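Local coordinates for protein AT-less polyketide synthase (PDB 4TKT) that probably catalyses decarboxylative Claisen condensation in polyketide chain elongation, as a ketosynthase domain of the "AT-less" synthase that makes isomigrastatin, at residues G537-P542 against K571-A576; T499-R504 against V585-L590. One frame throughout, in Å; residues are numbered along the deposited sequence.

Both contacts lie in the small three-stranded domain beside the ketosynthase body, their centres about 14 Å apart and on the same side of the chain's centre. Along the sequence, interaction 1 (537-542 with 571-576) is nested within the loop that interaction 2 (499-504 with 585-590) closes. The antiparallel sheet 460-466, 509-515, 538-541 connects them: its edge strand 538-541 meets helix 573-580 in interaction 1, while Trp587 and Leu500 of interaction 2 touch its other edge strand, 460-466. Leu575 is the direct bridge, since its CD1 packs 3.7 Å from Val585 CG2. The chain after strand 538-541 thus reaches both edge strands, through Ala573 and Ala576 at one and Trp587 at the other.

Interaction 1: residues G537-P542 against K571-A576; sequences GAYFNP and KPAPLA
Tyr539 carries its aromatic ring from strand 538-541 to the first turn of helix 573-580, where it meets two alanines one helical turn apart. Its side chain sets out toward the helix, and CG stands opposite the carbonyl carbon (chi1 -46°), which sends the ring away from the strand and along the side of the turn. The side chain touches at two places. At the far end, the phenol oxygen OH comes 3.6 Å from Ala573 CB; nearer the strand, ring atom CE2 lies 4.2 Å from Ala576 CB, and CD2 is equally near that methyl. Ala573 O lies 4.0 Å from Tyr539 CE2. The backbone bond from Ala576 N to Pro572 O, 2.9 Å long, closes the turn on which the methyls sit. The nearest CA atoms, those of Tyr539 and Ala576, are 7.5 Å apart, a spacing consistent with the tyrosine side chain lying between strand and helix.

Around this point, Tyr539 pairs by backbone with Ala512 of the adjacent strand, and Ala576 also rests on Ala512. Asn541 adds a polar tie through ND2 to Thr580 O, farther along the same helix. Across the two segments no hydrogen bond forms and just 128 Å² is buried, which implies a light, mainly van der Waals contact in which two methyls meet the tyrosine side chain.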
loop_
_atom_site.group_PDB
_atom_site.type_symbol
_atom_site.label_atom_id
_atom_site.label_comp_id
_atom_site.label_asym_id
_atom_site.label_seq_id
_atom_site.Cartn_x
_atom_site.Cartn_y
_atom_site.Cartn_z
ATOM N N GLY A 537 32.092 -1.887 -20.481
ATOM C CA GLY A 537 31.823 -1.473 -19.118
ATOM C C GLY A 537 30.533 -2.067 -18.589
ATOM O O GLY A 537 30.162 -1.839 -17.438
ATOM N N ALA A 538 29.841 -2.827 -19.432
ATOM C CA ALA A 538 28.619 -3.505 -19.011
ATOM C C ALA A 538 28.876 -5.000 -18.882
ATOM O O ALA A 538 29.609 -5.581 -19.681
ATOM C CB ALA A 538 27.489 -3.237 -19.991
ATOM N N TYR A 539 28.281 -5.620 -17.869
ATOM C CA TYR A 539 28.549 -7.025 -17.580
ATOM C C TYR A 539 27.272 -7.773 -17.209
ATOM O O TYR A 539 26.430 -7.259 -16.473
ATOM C CB TYR A 539 29.582 -7.143 -16.456
ATOM C CG TYR A 539 30.779 -6.234 -16.644
ATOM C CD1 TYR A 539 31.838 -6.606 -17.459
ATOM C CD2 TYR A 539 30.839 -4.996 -16.016
ATOM C CE1 TYR A 539 32.930 -5.773 -17.638
ATOM C CE2 TYR A 539 31.925 -4.159 -16.187
ATOM C CZ TYR A 539 32.967 -4.551 -17.001
ATOM O OH TYR A 539 34.046 -3.718 -17.172
ATOM N N PHE A 540 27.142 -8.989 -17.727
ATOM C CA PHE A 540 25.935 -9.784 -17.546
ATOM C C PHE A 540 26.274 -11.199 -17.087
ATOM O O PHE A 540 27.264 -11.784 -17.524
ATOM C CB PHE A 540 25.132 -9.826 -18.851
ATOM C CG PHE A 540 23.831 -10.567 -18.744
ATOM C CD1 PHE A 540 22.663 -9.895 -18.427
ATOM C CD2 PHE A 540 23.770 -11.933 -18.975
ATOM C CE1 PHE A 540 21.465 -10.570 -18.335
ATOM C CE2 PHE A 540 22.574 -12.615 -18.878
ATOM C CZ PHE A 540 21.419 -11.933 -18.559
ATOM N N ASN A 541 25.444 -11.747 -16.207
ATOM C CA ASN A 541 25.626 -13.111 -15.730
ATOM C C ASN A 541 24.300 -13.747 -15.332
ATOM O O ASN A 541 23.605 -13.238 -14.456
ATOM C CB ASN A 541 26.594 -13.135 -14.547
ATOM C CG ASN A 541 26.650 -14.486 -13.863
ATOM O OD1 ASN A 541 26.532 -15.528 -14.506
ATOM N ND2 ASN A 541 26.825 -14.475 -12.546
ATOM N N PRO A 542 23.944 -14.864 -15.985
ATOM C CA PRO A 542 22.725 -15.622 -15.682
ATOM C C PRO A 542 22.790 -16.336 -14.333
ATOM O O PRO A 542 21.766 -16.800 -13.837
ATOM C CB PRO A 542 22.649 -16.641 -16.827
ATOM C CG PRO A 542 23.534 -16.098 -17.896
ATOM C CD PRO A 542 24.633 -15.393 -17.174
ATOM N N LYS A 571 37.621 4.207 -10.734
ATOM C CA LYS A 571 37.857 3.002 -11.526
ATOM C C LYS A 571 37.018 1.844 -10.994
ATOM O O LYS A 571 37.538 0.962 -10.309
ATOM C CB LYS A 571 39.341 2.629 -11.515
ATOM C CG LYS A 571 40.277 3.766 -11.890
ATOM C CD LYS A 571 39.999 4.273 -13.294
ATOM C CE LYS A 571 40.863 5.481 -13.623
ATOM N NZ LYS A 571 42.317 5.178 -13.498
ATOM N N PRO A 572 35.712 1.844 -11.306
ATOM C CA PRO A 572 34.765 0.886 -10.729
ATOM C C PRO A 572 34.556 -0.380 -11.560
ATOM O O PRO A 572 33.857 -1.286 -11.107
ATOM C CB PRO A 572 33.474 1.696 -10.667
ATOM C CG PRO A 572 33.556 2.568 -11.886
ATOM C CD PRO A 572 35.023 2.859 -12.125
ATOM N N ALA A 573 35.146 -0.438 -12.749
ATOM C CA ALA A 573 34.945 -1.575 -13.647
ATOM C C ALA A 573 35.344 -2.926 -13.035
ATOM O O ALA A 573 34.578 -3.884 -13.143
ATOM C CB ALA A 573 35.692 -1.348 -14.963
ATOM N N PRO A 574 36.532 -3.020 -12.397
ATOM C CA PRO A 574 36.860 -4.333 -11.826
ATOM C C PRO A 574 35.871 -4.774 -10.752
ATOM O O PRO A 574 35.572 -5.961 -10.647
ATOM C CB PRO A 574 38.252 -4.119 -11.224
ATOM C CG PRO A 574 38.820 -2.985 -11.988
ATOM C CD PRO A 574 37.661 -2.080 -12.268
ATOM N N LEU A 575 35.368 -3.823 -9.974
ATOM C CA LEU A 575 34.387 -4.127 -8.938
ATOM C C LEU A 575 33.071 -4.591 -9.552
ATOM O O LEU A 575 32.483 -5.577 -9.110
ATOM C CB LEU A 575 34.151 -2.905 -8.049
ATOM C CG LEU A 575 33.157 -3.089 -6.900
ATOM C CD1 LEU A 575 33.595 -4.226 -5.992
ATOM C CD2 LEU A 575 33.010 -1.800 -6.108
ATOM N N ALA A 576 32.622 -3.878 -10.579
ATOM C CA ALA A 576 31.357 -4.184 -11.233
ATOM C C ALA A 576 31.379 -5.560 -11.885
ATOM O O ALA A 576 30.414 -6.317 -11.792
ATOM C CB ALA A 576 31.027 -3.117 -12.266
#

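Interaction 2: residues T499-R504 against V585-L590; sequences TLQVGR and VDWARL
At the C-terminal end of helix 493-502, within the range of the RhiE-like KS-MAT linker domain, Gln501 packs against a 3-10 segment that begins at Trp587 and follows helix 573-580. The evidence is a CH-pi contact: Gln501 CB stands 4.0 Å from the centroid of the five-membered ring of Trp587, 28° off the ring normal. Beyond CB the glutamine runs extended (chi2 171°), carrying CG over the same face and CD to 3.6 Å from Trp587 CE3. Its amide plane is tilted 32° from the ring, neither stacked flat nor upright. The indole is sandwiched, because Val585 CG1 lies 3.5 Å above the opposite face, over its centre, while Leu590 CD1 meets the edge in plane.

The polar end of Gln501 is satisfied by outside partners: NE2 donates to Val461 O, and OE1 is hydrogen-bonded to His591 NE2, which fixes the rotation of this buried amide. Trp587 also meets Trp579 edge-to-face and touches Val463 of strand 460-466, so the indole sits where the turn, two helices and the sheet converge. Replacing Trp587 by an alanine is likely to open a gap between Gln501 and Val585, leaving the aliphatic part of the glutamine without the face it lies on. The turn that presents the indole is held by a backbone bond from Leu590 N to Trp587 O, 3.1 Å long, and Leu590 CD1 also comes 4.0 Å from Gln501 OE1.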
loop_
_atom_site.group_PDB
_atom_site.type_symbol
_atom_site.label_atom_id
_atom_site.label_comp_id
_atom_site.label_asym_id
_atom_site.label_seq_id
_atom_site.Cartn_x
_atom_site.Cartn_y
_atom_site.Cartn_z
ATOM N N THR A 499 20.496 3.876 -5.015
ATOM C CA THR A 499 19.273 3.165 -4.665
ATOM C C THR A 499 19.346 1.691 -5.068
ATOM O O THR A 499 18.969 0.811 -4.297
ATOM C CB THR A 499 18.036 3.815 -5.327
ATOM O OG1 THR A 499 17.915 5.177 -4.895
ATOM C CG2 THR A 499 16.770 3.066 -4.953
ATOM N N LEU A 500 19.850 1.428 -6.268
ATOM C CA LEU A 500 19.913 0.062 -6.782
ATOM C C LEU A 500 21.021 -0.763 -6.136
ATOM O O LEU A 500 21.007 -1.994 -6.192
ATOM C CB LEU A 500 20.097 0.081 -8.298
ATOM C CG LEU A 500 18.890 0.616 -9.062
ATOM C CD1 LEU A 500 19.218 0.795 -10.533
ATOM C CD2 LEU A 500 17.711 -0.322 -8.882
ATOM N N GLN A 501 21.980 -0.083 -5.517
ATOM C CA GLN A 501 23.086 -0.767 -4.861
ATOM C C GLN A 501 22.710 -1.229 -3.458
ATOM O O GLN A 501 22.745 -2.422 -3.157
ATOM C CB GLN A 501 24.316 0.142 -4.798
ATOM C CG GLN A 501 25.066 0.264 -6.112
ATOM C CD GLN A 501 26.137 1.331 -6.068
ATOM O OE1 GLN A 501 26.572 1.744 -4.993
ATOM N NE2 GLN A 501 26.564 1.791 -7.240
ATOM N N VAL A 502 22.338 -0.279 -2.607
ATOM C CA VAL A 502 22.121 -0.569 -1.195
ATOM C C VAL A 502 20.645 -0.847 -0.886
ATOM O O VAL A 502 20.300 -1.271 0.217
ATOM C CB VAL A 502 22.638 0.596 -0.318
ATOM C CG1 VAL A 502 21.695 1.782 -0.397
ATOM C CG2 VAL A 502 22.841 0.148 1.128
ATOM N N GLY A 503 19.778 -0.635 -1.872
ATOM C CA GLY A 503 18.350 -0.807 -1.669
ATOM C C GLY A 503 17.736 -2.001 -2.376
ATOM O O GLY A 503 16.513 -2.117 -2.458
ATOM N N ARG A 504 18.577 -2.889 -2.892
ATOM C CA ARG A 504 18.094 -4.106 -3.535
ATOM C C ARG A 504 18.879 -5.322 -3.061
ATOM O O ARG A 504 20.048 -5.211 -2.688
ATOM C CB ARG A 504 18.186 -3.994 -5.058
ATOM C CG ARG A 504 17.308 -2.916 -5.677
ATOM C CD ARG A 504 15.830 -3.212 -5.489
ATOM N NE ARG A 504 14.987 -2.311 -6.273
ATOM C CZ ARG A 504 14.572 -1.119 -5.856
ATOM N NH1 ARG A 504 14.924 -0.670 -4.658
ATOM N NH2 ARG A 504 13.806 -0.372 -6.640
ATOM N N VAL A 585 29.369 -7.666 -2.366
ATOM C CA VAL A 585 29.929 -6.322 -2.283
ATOM C C VAL A 585 29.150 -5.445 -1.308
ATOM O O VAL A 585 27.927 -5.336 -1.401
ATOM C CB VAL A 585 29.952 -5.635 -3.666
ATOM C CG1 VAL A 585 30.319 -4.163 -3.531
ATOM C CG2 VAL A 585 30.912 -6.349 -4.605
ATOM N N ASP A 586 29.866 -4.825 -0.374
ATOM C CA ASP A 586 29.258 -3.872 0.545
ATOM C C ASP A 586 29.306 -2.474 -0.065
ATOM O O ASP A 586 30.246 -1.715 0.170
ATOM C CB ASP A 586 29.967 -3.896 1.901
ATOM C CG ASP A 586 29.224 -3.108 2.964
ATOM O OD1 ASP A 586 27.978 -3.032 2.896
ATOM O OD2 ASP A 586 29.888 -2.566 3.870
ATOM N N TRP A 587 28.279 -2.144 -0.841
ATOM C CA TRP A 587 28.263 -0.929 -1.653
ATOM C C TRP A 587 28.322 0.364 -0.847
ATOM O O TRP A 587 28.645 1.423 -1.388
ATOM C CB TRP A 587 27.016 -0.910 -2.536
ATOM C CG TRP A 587 26.996 -2.000 -3.547
ATOM C CD1 TRP A 587 26.286 -3.162 -3.488
ATOM C CD2 TRP A 587 27.726 -2.037 -4.776
ATOM N NE1 TRP A 587 26.526 -3.921 -4.608
ATOM C CE2 TRP A 587 27.408 -3.252 -5.414
ATOM C CE3 TRP A 587 28.616 -1.159 -5.402
ATOM C CZ2 TRP A 587 27.948 -3.612 -6.646
ATOM C CZ3 TRP A 587 29.153 -1.518 -6.623
ATOM C CH2 TRP A 587 28.817 -2.734 -7.233
ATOM N N ALA A 588 28.007 0.276 0.441
ATOM C CA ALA A 588 28.017 1.446 1.309
ATOM C C ALA A 588 29.404 2.079 1.370
ATOM O O ALA A 588 29.533 3.289 1.556
ATOM C CB ALA A 588 27.540 1.073 2.706
ATOM N N ARG A 589 30.435 1.256 1.200
ATOM C CA ARG A 589 31.818 1.718 1.290
ATOM C C ARG A 589 32.147 2.752 0.217
ATOM O O ARG A 589 33.063 3.556 0.381
ATOM C CB ARG A 589 32.781 0.534 1.189
ATOM N N LEU A 590 31.395 2.729 -0.879
ATOM C CA LEU A 590 31.587 3.688 -1.962
ATOM C C LEU A 590 31.175 5.098 -1.564
ATOM O O LEU A 590 31.784 6.080 -1.989
ATOM C CB LEU A 590 30.795 3.265 -3.200
ATOM C CG LEU A 590 31.372 2.125 -4.036
ATOM C CD1 LEU A 590 30.567 1.939 -5.308
ATOM C CD2 LEU A 590 32.820 2.413 -4.359
#